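Local coordinates for extracellular solute-binding protein family 5 (Brucella melitensis, PDB 4ONY) that probably captures peptides or similar solutes in the periplasm and delivers them to an ABC transporter for uptake, at residues N81-T86 against Y216-V221; D134-T139 against V169-N174; D141-K146 against P190-H195; N152-R157 against P182-G187. All blocks are in the same frame, centred on the assembly; numbering follows the deposited sequence. Where two conformers were deposited one is given.

Interaction 1. Residues N81-T86 against Y216-V221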
loop_
_atom_site.group_PDB
_atom_site.type_symbol
_atom_site.label_atom_id
_atom_site.label_comp_id
_atom_site.label_asym_id
_atom_site.label_seq_id
_atom_site.Cartn_x
_atom_site.Cartn_y
_atom_site.Cartn_z
ATOM N N ASN A 81 -9.269 -11.539 5.179
ATOM C CA ASN A 81 -8.971 -12.850 5.726
ATOM C C ASN A 81 -10.214 -13.740 5.768
ATOM O O ASN A 81 -10.920 -13.809 6.767
ATOM C CB ASN A 81 -8.298 -12.690 7.108
ATOM C CG ASN A 81 -7.073 -11.758 7.079
ATOM O OD1 ASN A 81 -6.316 -11.662 6.083
ATOM N ND2 ASN A 81 -6.874 -11.055 8.164
ATOM N N MET A 82 -10.479 -14.464 4.683
ATOM C CA MET A 82 -11.674 -15.291 4.607
ATOM C C MET A 82 -11.629 -16.672 5.295
ATOM O O MET A 82 -12.692 -17.193 5.737
ATOM C CB MET A 82 -12.104 -15.443 3.165
ATOM C CG MET A 82 -12.600 -14.114 2.572
ATOM S SD MET A 82 -13.508 -14.380 1.056
ATOM C CE MET A 82 -12.116 -14.832 0.007
ATOM N N VAL A 83 -10.439 -17.255 5.410
ATOM C CA VAL A 83 -10.282 -18.557 6.053
ATOM C C VAL A 83 -9.529 -18.434 7.382
ATOM O O VAL A 83 -10.026 -18.843 8.423
ATOM C CB VAL A 83 -9.567 -19.548 5.120
ATOM C CG1 VAL A 83 -9.275 -20.862 5.826
ATOM C CG2 VAL A 83 -10.440 -19.786 3.886
ATOM N N TYR A 84 -8.331 -17.869 7.335
ATOM C CA TYR A 84 -7.542 -17.678 8.515
ATOM C C TYR A 84 -7.776 -16.287 9.089
ATOM O O TYR A 84 -7.628 -15.284 8.380
ATOM C CB TYR A 84 -6.080 -17.839 8.162
ATOM C CG TYR A 84 -5.714 -19.281 7.779
ATOM C CD1 TYR A 84 -5.684 -20.288 8.728
ATOM C CD2 TYR A 84 -5.362 -19.601 6.468
ATOM C CE1 TYR A 84 -5.361 -21.610 8.386
ATOM C CE2 TYR A 84 -5.012 -20.899 6.122
ATOM C CZ TYR A 84 -5.009 -21.893 7.080
ATOM O OH TYR A 84 -4.644 -23.154 6.741
ATOM N N GLN A 85 -8.090 -16.230 10.384
ATOM C CA GLN A 85 -8.381 -14.975 11.051
ATOM C C GLN A 85 -7.289 -14.576 12.004
ATOM O O GLN A 85 -6.447 -15.375 12.398
ATOM C CB GLN A 85 -9.674 -15.092 11.818
ATOM C CG GLN A 85 -10.863 -15.405 10.951
ATOM C CD GLN A 85 -12.160 -15.432 11.736
ATOM O OE1 GLN A 85 -12.287 -16.141 12.711
ATOM N NE2 GLN A 85 -13.137 -14.639 11.282
ATOM N N THR A 86 -7.321 -13.306 12.349
ATOM C CA THR A 86 -6.401 -12.705 13.299
ATOM C C THR A 86 -7.124 -12.491 14.643
ATOM O O THR A 86 -8.359 -12.655 14.740
ATOM C CB THR A 86 -5.956 -11.338 12.787
ATOM O OG1 THR A 86 -7.128 -10.561 12.529
ATOM C CG2 THR A 86 -5.165 -11.517 11.538
ATOM N N TYR A 216 -15.728 -18.338 5.367
ATOM C CA TYR A 216 -15.775 -19.092 4.120
ATOM C C TYR A 216 -14.905 -20.335 4.191
ATOM O O TYR A 216 -13.806 -20.277 4.753
ATOM C CB TYR A 216 -15.357 -18.183 2.954
ATOM C CG TYR A 216 -16.333 -17.078 2.682
ATOM C CD1 TYR A 216 -17.432 -17.296 1.878
ATOM C CD2 TYR A 216 -16.183 -15.831 3.259
ATOM C CE1 TYR A 216 -18.365 -16.285 1.635
ATOM C CE2 TYR A 216 -17.116 -14.799 3.033
ATOM C CZ TYR A 216 -18.203 -15.039 2.216
ATOM O OH TYR A 216 -19.145 -14.063 1.982
ATOM N N VAL A 217 -15.406 -21.459 3.679
ATOM C CA VAL A 217 -14.605 -22.654 3.543
ATOM C C VAL A 217 -14.224 -22.831 2.071
ATOM O O VAL A 217 -14.897 -22.332 1.163
ATOM C CB VAL A 217 -15.324 -23.907 4.056
ATOM C CG1 VAL A 217 -15.769 -23.718 5.507
ATOM C CG2 VAL A 217 -16.530 -24.260 3.201
ATOM N N VAL A 218 -13.133 -23.530 1.841
ATOM C CA VAL A 218 -12.686 -23.827 0.504
ATOM C C VAL A 218 -13.491 -25.016 0.005
ATOM O O VAL A 218 -13.299 -26.116 0.457
ATOM C CB VAL A 218 -11.170 -24.122 0.506
ATOM C CG1 VAL A 218 -10.715 -24.584 -0.858
ATOM C CG2 VAL A 218 -10.396 -22.888 0.967
ATOM N N ALA A 219 -14.407 -24.773 -0.936
ATOM C CA ALA A 219 -15.317 -25.787 -1.451
ATOM C C ALA A 219 -14.736 -26.543 -2.645
ATOM O O ALA A 219 -15.022 -27.710 -2.826
ATOM C CB ALA A 219 -16.610 -25.130 -1.865
ATOM N N SER A 220 -13.947 -25.886 -3.478
ATOM C CA SER A 220 -13.282 -26.589 -4.579
ATOM C C SER A 220 -12.103 -25.811 -5.091
ATOM O O SER A 220 -12.028 -24.566 -5.002
ATOM C CB SER A 220 -14.207 -26.892 -5.765
ATOM O OG SER A 220 -14.584 -25.713 -6.394
ATOM N N VAL A 221 -11.213 -26.577 -5.683
ATOM C CA VAL A 221 -9.939 -26.095 -6.103
ATOM C C VAL A 221 -9.588 -26.681 -7.458
ATOM O O VAL A 221 -9.554 -27.903 -7.609
ATOM C CB VAL A 221 -8.888 -26.524 -5.074
ATOM C CG1 VAL A 221 -7.614 -25.804 -5.352
ATOM C CG2 VAL A 221 -9.349 -26.191 -3.656
#

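Interaction 2. Residues D134-T139 against V169-N174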
loop_
_atom_site.group_PDB
_atom_site.type_symbol
_atom_site.label_atom_id
_atom_site.label_comp_id
_atom_site.label_asym_id
_atom_site.label_seq_id
_atom_site.Cartn_x
_atom_site.Cartn_y
_atom_site.Cartn_z
ATOM N N ASP A 134 -4.533 -22.828 23.519
ATOM C CA ASP A 134 -3.599 -23.800 23.021
ATOM C C ASP A 134 -3.348 -23.648 21.496
ATOM O O ASP A 134 -2.223 -23.794 21.045
ATOM C CB ASP A 134 -4.077 -25.198 23.361
ATOM C CG ASP A 134 -2.986 -26.196 23.242
ATOM O OD1 ASP A 134 -1.981 -26.054 23.971
ATOM O OD2 ASP A 134 -3.139 -27.109 22.416
ATOM N N ASP A 135 -4.380 -23.340 20.716
ATOM C CA ASP A 135 -4.181 -23.027 19.261
ATOM C C ASP A 135 -3.257 -21.832 19.053
ATOM O O ASP A 135 -2.397 -21.849 18.140
ATOM C CB ASP A 135 -5.510 -22.765 18.542
ATOM C CG ASP A 135 -6.370 -24.018 18.422
ATOM O OD1 ASP A 135 -5.843 -25.076 17.974
ATOM O OD2 ASP A 135 -7.594 -23.943 18.753
ATOM N N VAL A 136 -3.406 -20.789 19.878
ATOM C CA VAL A 136 -2.539 -19.605 19.776
ATOM C C VAL A 136 -1.095 -19.992 20.068
ATOM O O VAL A 136 -0.185 -19.632 19.325
ATOM C CB VAL A 136 -2.960 -18.484 20.738
ATOM C CG1 VAL A 136 -2.018 -17.271 20.618
ATOM C CG2 VAL A 136 -4.410 -18.074 20.508
ATOM N N LEU A 137 -0.877 -20.740 21.147
ATOM C CA LEU A 137 0.486 -21.113 21.506
ATOM C C LEU A 137 1.100 -21.950 20.403
ATOM O O LEU A 137 2.273 -21.755 20.039
ATOM C CB LEU A 137 0.549 -21.894 22.847
ATOM C CG LEU A 137 0.056 -21.204 24.121
ATOM C CD1 LEU A 137 0.257 -22.092 25.342
ATOM C CD2 LEU A 137 0.763 -19.883 24.332
ATOM N N PHE A 138 0.319 -22.914 19.911
ATOM C CA PHE A 138 0.756 -23.767 18.829
ATOM C C PHE A 138 1.156 -22.927 17.618
ATOM O O PHE A 138 2.185 -23.191 16.972
ATOM C CB PHE A 138 -0.372 -24.727 18.467
ATOM C CG PHE A 138 -0.231 -25.361 17.123
ATOM C CD1 PHE A 138 0.592 -26.446 16.941
ATOM C CD2 PHE A 138 -0.982 -24.913 16.067
ATOM C CE1 PHE A 138 0.692 -27.051 15.689
ATOM C CE2 PHE A 138 -0.873 -25.500 14.808
ATOM C CZ PHE A 138 -0.028 -26.544 14.620
ATOM N N THR A 139 0.339 -21.930 17.318
ATOM C CA THR A 139 0.547 -21.057 16.150
ATOM C C THR A 139 1.915 -20.400 16.169
ATOM O O THR A 139 2.625 -20.426 15.162
ATOM C CB THR A 139 -0.551 -19.960 16.035
ATOM O OG1 THR A 139 -1.843 -20.557 15.836
ATOM C CG2 THR A 139 -0.268 -19.046 14.867
ATOM N N VAL A 169 -4.430 -15.166 26.932
ATOM C CA VAL A 169 -3.045 -15.354 26.565
ATOM C C VAL A 169 -2.301 -14.035 26.595
ATOM O O VAL A 169 -2.746 -13.045 26.042
ATOM C CB VAL A 169 -2.918 -16.080 25.215
ATOM C CG1 VAL A 169 -3.583 -15.298 24.056
ATOM C CG2 VAL A 169 -1.466 -16.324 24.906
ATOM N N ARG A 170 -1.143 -14.025 27.223
ATOM C CA ARG A 170 -0.334 -12.820 27.343
ATOM C C ARG A 170 1.014 -12.949 26.630
ATOM O O ARG A 170 1.704 -13.938 26.792
ATOM C CB ARG A 170 -0.087 -12.476 28.818
ATOM C CG ARG A 170 0.800 -11.250 28.962
ATOM C CD ARG A 170 1.146 -10.865 30.396
ATOM N NE ARG A 170 -0.001 -10.283 31.082
ATOM C CZ ARG A 170 0.035 -9.246 31.937
ATOM N NH1 ARG A 170 1.187 -8.631 32.250
ATOM N NH2 ARG A 170 -1.097 -8.816 32.509
ATOM N N PHE A 171 1.361 -11.941 25.837
ATOM C CA PHE A 171 2.674 -11.836 25.175
ATOM C C PHE A 171 3.472 -10.784 25.923
ATOM O O PHE A 171 3.023 -9.641 26.032
ATOM C CB PHE A 171 2.496 -11.340 23.725
ATOM C CG PHE A 171 1.737 -12.288 22.844
ATOM C CD1 PHE A 171 0.362 -12.382 22.912
ATOM C CD2 PHE A 171 2.399 -13.083 21.935
ATOM C CE1 PHE A 171 -0.336 -13.261 22.090
ATOM C CE2 PHE A 171 1.714 -13.965 21.125
ATOM C CZ PHE A 171 0.345 -14.064 21.210
ATOM N N THR A 172 4.618 -11.154 26.465
ATOM C CA THR A 172 5.539 -10.181 27.067
ATOM C C THR A 172 6.722 -9.971 26.145
ATOM O O THR A 172 7.351 -10.944 25.724
ATOM C CB THR A 172 6.036 -10.680 28.431
ATOM O OG1 THR A 172 4.918 -11.011 29.233
ATOM C CG2 THR A 172 6.904 -9.615 29.153
ATOM N N PHE A 173 7.015 -8.716 25.821
ATOM C CA PHE A 173 8.003 -8.390 24.820
ATOM C C PHE A 173 9.367 -8.099 25.408
ATOM O O PHE A 173 9.480 -7.766 26.572
ATOM C CB PHE A 173 7.524 -7.199 23.971
ATOM C CG PHE A 173 6.171 -7.434 23.360
ATOM C CD1 PHE A 173 5.980 -8.517 22.507
ATOM C CD2 PHE A 173 5.104 -6.663 23.697
ATOM C CE1 PHE A 173 4.741 -8.787 21.975
ATOM C CE2 PHE A 173 3.864 -6.915 23.143
ATOM C CZ PHE A 173 3.682 -7.978 22.274
ATOM N N ASN A 174 10.387 -8.243 24.574
ATOM C CA ASN A 174 11.762 -7.963 24.963
ATOM C C ASN A 174 12.197 -6.653 24.363
ATOM O O ASN A 174 11.429 -5.964 23.691
ATOM C CB ASN A 174 12.698 -9.110 24.582
ATOM C CG ASN A 174 12.832 -9.310 23.076
ATOM O OD1 ASN A 174 12.833 -8.363 22.290
ATOM N ND2 ASN A 174 12.986 -10.553 22.673
#

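Interaction 3. Residues D141-K146 against P190-H195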
loop_
_atom_site.group_PDB
_atom_site.type_symbol
_atom_site.label_atom_id
_atom_site.label_comp_id
_atom_site.label_asym_id
_atom_site.label_seq_id
_atom_site.Cartn_x
_atom_site.Cartn_y
_atom_site.Cartn_z
ATOM N N ASP A 141 4.546 -21.279 17.977
ATOM C CA ASP A 141 5.523 -22.386 17.907
ATOM C C ASP A 141 5.781 -22.803 16.414
ATOM O O ASP A 141 6.907 -22.639 15.885
ATOM C CB ASP A 141 5.004 -23.563 18.755
ATOM C CG ASP A 141 5.925 -24.778 18.717
ATOM O OD1 ASP A 141 7.083 -24.660 18.320
ATOM O OD2 ASP A 141 5.458 -25.864 19.054
ATOM N N ILE A 142 4.731 -23.247 15.721
ATOM C CA ILE A 142 4.929 -23.791 14.399
ATOM C C ILE A 142 5.355 -22.759 13.348
ATOM O O ILE A 142 6.137 -23.083 12.479
ATOM C CB ILE A 142 3.715 -24.611 13.907
ATOM C CG1 ILE A 142 4.113 -25.460 12.697
ATOM C CG2 ILE A 142 2.537 -23.733 13.540
ATOM C CD1 ILE A 142 3.013 -26.394 12.232
ATOM N N LEU A 143 4.856 -21.525 13.425
ATOM C CA LEU A 143 5.235 -20.497 12.469
ATOM C C LEU A 143 6.665 -20.012 12.664
ATOM O O LEU A 143 7.329 -19.692 11.691
ATOM C CB LEU A 143 4.287 -19.315 12.516
ATOM C CG LEU A 143 2.896 -19.585 11.980
ATOM C CD1 LEU A 143 2.079 -18.326 12.111
ATOM C CD2 LEU A 143 2.984 -19.965 10.493
ATOM N N THR A 144 7.124 -19.966 13.904
ATOM C CA THR A 144 8.499 -19.693 14.184
ATOM C C THR A 144 9.412 -20.788 13.601
ATOM O O THR A 144 10.404 -20.503 12.935
ATOM C CB THR A 144 8.725 -19.533 15.696
ATOM O OG1 THR A 144 7.890 -18.457 16.177
ATOM C CG2 THR A 144 10.192 -19.202 15.980
ATOM N N GLU A 145 9.056 -22.047 13.808
ATOM C CA GLU A 145 9.908 -23.161 13.321
ATOM C C GLU A 145 9.834 -23.314 11.780
ATOM O O GLU A 145 10.868 -23.565 11.114
ATOM C CB GLU A 145 9.474 -24.457 14.006
ATOM C CG GLU A 145 10.463 -25.617 13.848
ATOM C CD GLU A 145 9.870 -27.037 13.939
ATOM O OE1 GLU A 145 8.835 -27.301 14.571
ATOM O OE2 GLU A 145 10.499 -27.933 13.358
ATOM N N LYS A 146 8.633 -23.188 11.215
ATOM C CA LYS A 146 8.392 -23.608 9.830
ATOM C C LYS A 146 7.797 -22.566 8.908
ATOM O O LYS A 146 7.705 -22.792 7.709
ATOM C CB LYS A 146 7.453 -24.820 9.833
ATOM C CG LYS A 146 7.867 -25.954 10.750
ATOM C CD LYS A 146 7.116 -27.239 10.416
ATOM C CE LYS A 146 7.767 -27.908 9.223
ATOM N NZ LYS A 146 7.139 -29.221 8.947
ATOM N N PRO A 190 -1.976 -14.994 11.917
ATOM C CA PRO A 190 -3.169 -15.826 12.026
ATOM C C PRO A 190 -3.284 -16.522 13.354
ATOM O O PRO A 190 -2.368 -16.422 14.200
ATOM C CB PRO A 190 -2.939 -16.846 10.927
ATOM C CG PRO A 190 -1.454 -17.069 10.992
ATOM C CD PRO A 190 -0.896 -15.684 11.201
ATOM N N VAL A 191 -4.422 -17.196 13.554
ATOM C CA VAL A 191 -4.502 -18.273 14.491
ATOM C C VAL A 191 -4.788 -19.537 13.677
ATOM O O VAL A 191 -5.719 -19.574 12.868
ATOM C CB VAL A 191 -5.571 -18.024 15.593
ATOM C CG1 VAL A 191 -5.545 -19.151 16.616
ATOM C CG2 VAL A 191 -5.307 -16.714 16.293
ATOM N N LEU A 192 -3.980 -20.567 13.943
ATOM C CA LEU A 192 -3.983 -21.864 13.275
ATOM C C LEU A 192 -4.537 -22.976 14.186
ATOM O O LEU A 192 -4.363 -22.933 15.406
ATOM C CB LEU A 192 -2.555 -22.269 12.898
ATOM C CG LEU A 192 -1.795 -21.274 12.029
ATOM C CD1 LEU A 192 -0.413 -21.773 11.649
ATOM C CD2 LEU A 192 -2.570 -20.941 10.742
ATOM N N PRO A 193 -5.203 -23.977 13.600
ATOM C CA PRO A 193 -5.805 -25.083 14.360
ATOM C C PRO A 193 -4.851 -26.241 14.663
ATOM O O PRO A 193 -4.548 -27.039 13.759
ATOM C CB PRO A 193 -6.912 -25.573 13.431
ATOM C CG PRO A 193 -6.421 -25.260 12.064
ATOM C CD PRO A 193 -5.587 -24.016 12.188
ATOM N N LYS A 194 -4.401 -26.347 15.917
ATOM C CA LYS A 194 -3.518 -27.429 16.336
ATOM C C LYS A 194 -4.095 -28.781 15.971
ATOM O O LYS A 194 -3.363 -29.637 15.460
ATOM C CB LYS A 194 -3.314 -27.412 17.840
ATOM C CG LYS A 194 -2.251 -28.390 18.317
ATOM C CD LYS A 194 -2.015 -28.247 19.804
ATOM C CE LYS A 194 -0.885 -29.132 20.264
ATOM N NZ LYS A 194 -0.740 -29.003 21.747
ATOM N N HIS A 195 -5.394 -28.967 16.193
ATOM C CA HIS A 195 -6.002 -30.281 15.993
ATOM C C HIS A 195 -6.061 -30.676 14.533
ATOM O O HIS A 195 -6.134 -31.847 14.253
ATOM C CB HIS A 195 -7.420 -30.349 16.543
ATOM C CG HIS A 195 -8.430 -29.656 15.675
ATOM N ND1 HIS A 195 -8.612 -28.289 15.702
ATOM C CD2 HIS A 195 -9.307 -30.138 14.762
ATOM C CE1 HIS A 195 -9.555 -27.966 14.832
ATOM N NE2 HIS A 195 -10.006 -29.072 14.268
#

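Interaction 4. Residues N152-R157 against P182-G187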
loop_
_atom_site.group_PDB
_atom_site.type_symbol
_atom_site.label_atom_id
_atom_site.label_comp_id
_atom_site.label_asym_id
_atom_site.label_seq_id
_atom_site.Cartn_x
_atom_site.Cartn_y
_atom_site.Cartn_z
ATOM N N ASN A 152 7.712 -15.965 10.718
ATOM C CA ASN A 152 8.667 -16.650 11.595
ATOM C C ASN A 152 9.531 -15.680 12.401
ATOM O O ASN A 152 10.390 -16.115 13.159
ATOM C CB ASN A 152 9.575 -17.604 10.823
ATOM C CG ASN A 152 10.572 -16.877 9.935
ATOM O OD1 ASN A 152 10.435 -15.684 9.643
ATOM N ND2 ASN A 152 11.558 -17.604 9.475
ATOM N N SER A 153 9.314 -14.383 12.251
ATOM C CA SER A 153 10.182 -13.435 12.939
ATOM C C SER A 153 9.575 -12.858 14.227
ATOM O O SER A 153 10.242 -12.154 14.925
ATOM C CB SER A 153 10.579 -12.305 11.974
ATOM O OG SER A 153 9.470 -11.443 11.752
ATOM N N ARG A 154 8.326 -13.184 14.566
ATOM C CA ARG A 154 7.648 -12.505 15.692
ATOM C C ARG A 154 8.279 -12.853 17.047
ATOM O O ARG A 154 8.469 -11.957 17.896
ATOM C CB ARG A 154 6.170 -12.865 15.738
ATOM C CG ARG A 154 5.240 -12.004 14.888
ATOM C CD ARG A 154 5.754 -11.712 13.518
ATOM N NE ARG A 154 4.694 -11.406 12.549
ATOM C CZ ARG A 154 4.702 -10.341 11.763
ATOM N NH1 ARG A 154 5.690 -9.462 11.813
ATOM N NH2 ARG A 154 3.720 -10.167 10.904
ATOM N N MET A 155 8.624 -14.135 17.240
ATOM C CA MET A 155 9.115 -14.597 18.516
ATOM C C MET A 155 10.479 -14.019 18.917
ATOM O O MET A 155 10.753 -13.935 20.088
ATOM C CB MET A 155 9.134 -16.130 18.597
ATOM C CG MET A 155 7.755 -16.738 18.753
ATOM S SD MET A 155 6.835 -16.250 20.221
ATOM C CE MET A 155 7.828 -17.078 21.480
ATOM N N SER A 156 11.298 -13.569 17.967
ATOM C CA SER A 156 12.561 -12.872 18.304
ATOM C C SER A 156 12.329 -11.602 19.121
ATOM O O SER A 156 13.255 -11.100 19.796
ATOM C CB SER A 156 13.305 -12.507 17.032
ATOM O OG SER A 156 12.602 -11.483 16.307
ATOM N N ARG A 157 11.096 -11.087 19.075
ATOM C CA ARG A 157 10.663 -9.954 19.914
ATOM C C ARG A 157 9.901 -10.313 21.182
ATOM O O ARG A 157 9.511 -9.416 21.956
ATOM C CB ARG A 157 9.751 -9.033 19.083
ATOM C CG ARG A 157 10.362 -7.718 18.689
ATOM C CD ARG A 157 11.604 -7.882 17.850
ATOM N NE ARG A 157 11.347 -8.712 16.701
ATOM C CZ ARG A 157 10.735 -8.303 15.601
ATOM N NH1 ARG A 157 10.305 -7.055 15.498
ATOM N NH2 ARG A 157 10.574 -9.149 14.584
ATOM N N PRO A 182 3.030 -4.783 19.073
ATOM C CA PRO A 182 1.797 -5.426 19.498
ATOM C C PRO A 182 0.698 -5.352 18.472
ATOM O O PRO A 182 -0.118 -6.259 18.424
ATOM C CB PRO A 182 1.395 -4.651 20.759
ATOM C CG PRO A 182 2.661 -4.041 21.241
ATOM C CD PRO A 182 3.472 -3.757 20.016
ATOM N N MET A 183 0.670 -4.293 17.657
ATOM C CA MET A 183 -0.257 -4.235 16.537
ATOM C C MET A 183 -0.105 -5.436 15.588
ATOM O O MET A 183 -1.081 -5.873 14.973
ATOM C CB MET A 183 -0.109 -2.949 15.702
ATOM C CG MET A 183 -0.101 -1.638 16.494
ATOM S SD MET A 183 -1.601 -1.323 17.425
ATOM C CE MET A 183 -2.772 -1.094 16.093
ATOM N N LEU A 184 1.121 -5.933 15.426
ATOM C CA LEU A 184 1.409 -6.987 14.454
ATOM C C LEU A 184 0.983 -8.344 15.022
ATOM O O LEU A 184 0.510 -9.213 14.296
ATOM C CB LEU A 184 2.894 -6.990 14.107
ATOM C CG LEU A 184 3.466 -5.682 13.556
ATOM C CD1 LEU A 184 4.934 -5.807 13.171
ATOM C CD2 LEU A 184 2.669 -5.278 12.314
ATOM N N ILE A 185 1.119 -8.504 16.347
ATOM C CA ILE A 185 0.626 -9.691 17.032
ATOM C C ILE A 185 -0.915 -9.756 16.882
ATOM O O ILE A 185 -1.497 -10.809 16.529
ATOM C CB ILE A 185 1.033 -9.692 18.533
ATOM C CG1 ILE A 185 2.544 -9.740 18.709
ATOM C CG2 ILE A 185 0.389 -10.856 19.262
ATOM C CD1 ILE A 185 3.223 -11.006 18.217
ATOM N N ALA A 186 -1.553 -8.609 17.102
ATOM C CA ALA A 186 -3.023 -8.515 17.103
ATOM C C ALA A 186 -3.642 -8.650 15.715
ATOM O O ALA A 186 -4.656 -9.358 15.540
ATOM C CB ALA A 186 -3.473 -7.209 17.770
ATOM N N GLY A 187 -3.005 -8.040 14.721
ATOM C CA GLY A 187 -3.566 -7.967 13.359
ATOM C C GLY A 187 -2.751 -8.515 12.205
ATOM O O GLY A 187 -3.233 -8.484 11.082
#

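Interaction 1. Residues N81-T86 against Y216-V221
The phenol ring of Y216 meets the thioether of M82 obliquely, a Met-aromatic contact in which SD lies 4.3 Å from the ring centroid and 34° off its normal. The sulfur is nearest the CD2 side of the ring, with M82 SD 3.8 Å from Y216 CD2 and M82 CG close behind at 4.0 Å from the same atom. CG of M82 stands anti to its own carbonyl carbon (chi1 -68°), and a nearly extended chi2 then carries SD to the ring; the bend at chi3 turns CE away from the CD2 side. A second flat group, the ring of Y84, carries CG1 of its neighbour V83 over one face, offset toward the rim, while F61 meets it edge-to-face. The other methyl of V83 points across the contact: CG2 is 3.5 Å from Y216 O and 4.3 Å from V218 CG2. One backbone bond joins the loop to strand 216-222, Y216 N donating its N-H to M82 O at 3.3 Å and 164°. That strand is an edge strand of a four-stranded mixed sheet within this chain, and I252 of strand 251-257 touches both M82 and Y216. The hydroxyl of Y216 bonds to F249 O. Chemically, between these two segments buried sulfur, ring and methyl packing is joined by a single, rather long backbone bond, while the polar end of the tyrosine is satisfied elsewhere.

Interaction 2. Residues D134-T139 against V169-N174
Helix 133-146 packs on strand 168-173 of a six-stranded antiparallel sheet in this solute-binding protein, and V136, L137, V169 and F171 make the join. The helix and strand segments run in roughly the same direction, their axes 31° apart and 10.0 Å from each other at closest approach. V136 is central. Its CG1, anti to the backbone N (chi1 179°), extends toward the strand and reaches two residues at once: F171 CZ lies 4.0 Å from V136 CG1, and V169 CG1 is 4.3 Å from that methyl. The phenyl ring is met obliquely, at its far end. L137 adds a contact from the next position on the helix, its CD2 coming to 4.2 Å from V169 CG2 at the more exposed margin. Only methyls and a ring carbon meet here, so the interface is purely apolar. On the helix itself, D135 O accepts two bonds from T139, one from the backbone N and one from OG1 at 2.7 Å, arriving from opposite faces of the carbonyl plane. The hydroxyl oxygen in turn accepts from L192 N. Around the contact, I161 of the paired strand 158-165 touches L137, V169 and F171, and Y140, one turn along the helix from V136, meets F171 edge-to-face. Helix 181-187 closes in through I185 on F171, while strand 114-119 flanks strand 168-173 on its other edge.

Interaction 3. Residues D141-K146 against P190-H195
L192 CD1 sits at the centre of the contact, touching two successive residues of the last turns of helix 133-146. It is 4.0 Å from I142 CG2 and an equal 4.0 Å from L143 CG, the isoleucine crossing L192 at about a right angle and L143 meeting it at a slant. L143 also reaches P190: its CD1 comes end-on to the pyrrolidine ring, 3.9 Å from P190 CG and 4.1 Å from P190 CD. L143 thus bridges P190 and L192, with one methyl on the proline and its CG and CD2 against the leucine. The branch of I142 that touches is CG2, which lies between the backbone N and carbonyl carbon, while CG1 is anti to N (chi1 -165°). All four residues are buried, and contact is entirely between aliphatic carbons. In the next shell, a polar bond from K194 N to D135 OD1 helps to fix the loop along the same helix. V191 is further held by a backbone bond to Q85. The loop thus follows helix 133-146 after leaving helix 181-187, with F202 also packing on I142 and F61 on P190.

Interaction 4. Residues N152-R157 against P182-G187
L184 and I185 of helix 181-187 receive the side chain of R154 from the loop that leads from helix 133-146 into strand 158-165, beside the six-stranded antiparallel sheet. R154 directly precedes the 3-10 turn 155-157 of this loop, whose R157 N bonds back to R154 O. P182, early in the helical segment, faces F173 and I108, and its O accepts the helix bond from A186 N. Two residues on, L184 crosses R154 at about a right angle. Its CB lies 4.3 Å above one face of the guanidinium, offset toward the rim, and its CD1 is 4.0 Å from R154 NH1. The arginine thus lays a flat cationic group against aliphatic carbon. Its NH2 bonds to S188 O, just beyond the helical segment, which helps to fix the rotation of the group over L184. At I185 the contact moves to the aliphatic part of the arginine: I185 CD1 is 4.0 Å from R154 CG, the two side chains sliding past each other in opposite directions. A bend at chi2 (44°) lets R154 offer CG to I185 and its guanidinium to L184. On its other flanks I185 touches Y140, F171 and F173. The loop is braced internally, since S153 O accepts from both S156 OG and R157 NH2. S156 OG, at 2.8 Å from S153 O, also accepts from R157 NE, the hydroxyl oxygen lying 3.1 Å from R157 NE and in the guanidinium plane.

All four contacts are largely buried, but they differ in chemistry. Interactions 2 and 3 share helix 133-146 and are wholly aliphatic or aromatic across their segments; they are stitched to each other by D135 and T139, which bond to backbone N atoms of 190-195. Interaction 4 brings in a charged group, with a partly exposed leucine under it, and joins interaction 2 through N174, which bonds to the 152-157 loop. Interaction 1 is centred about 23 Å from interaction 2 without touching it, but meets interaction 3 through Q85 O to V191 N and interaction 4 through T86; it alone has a backbone bond and a sulfur across its segments.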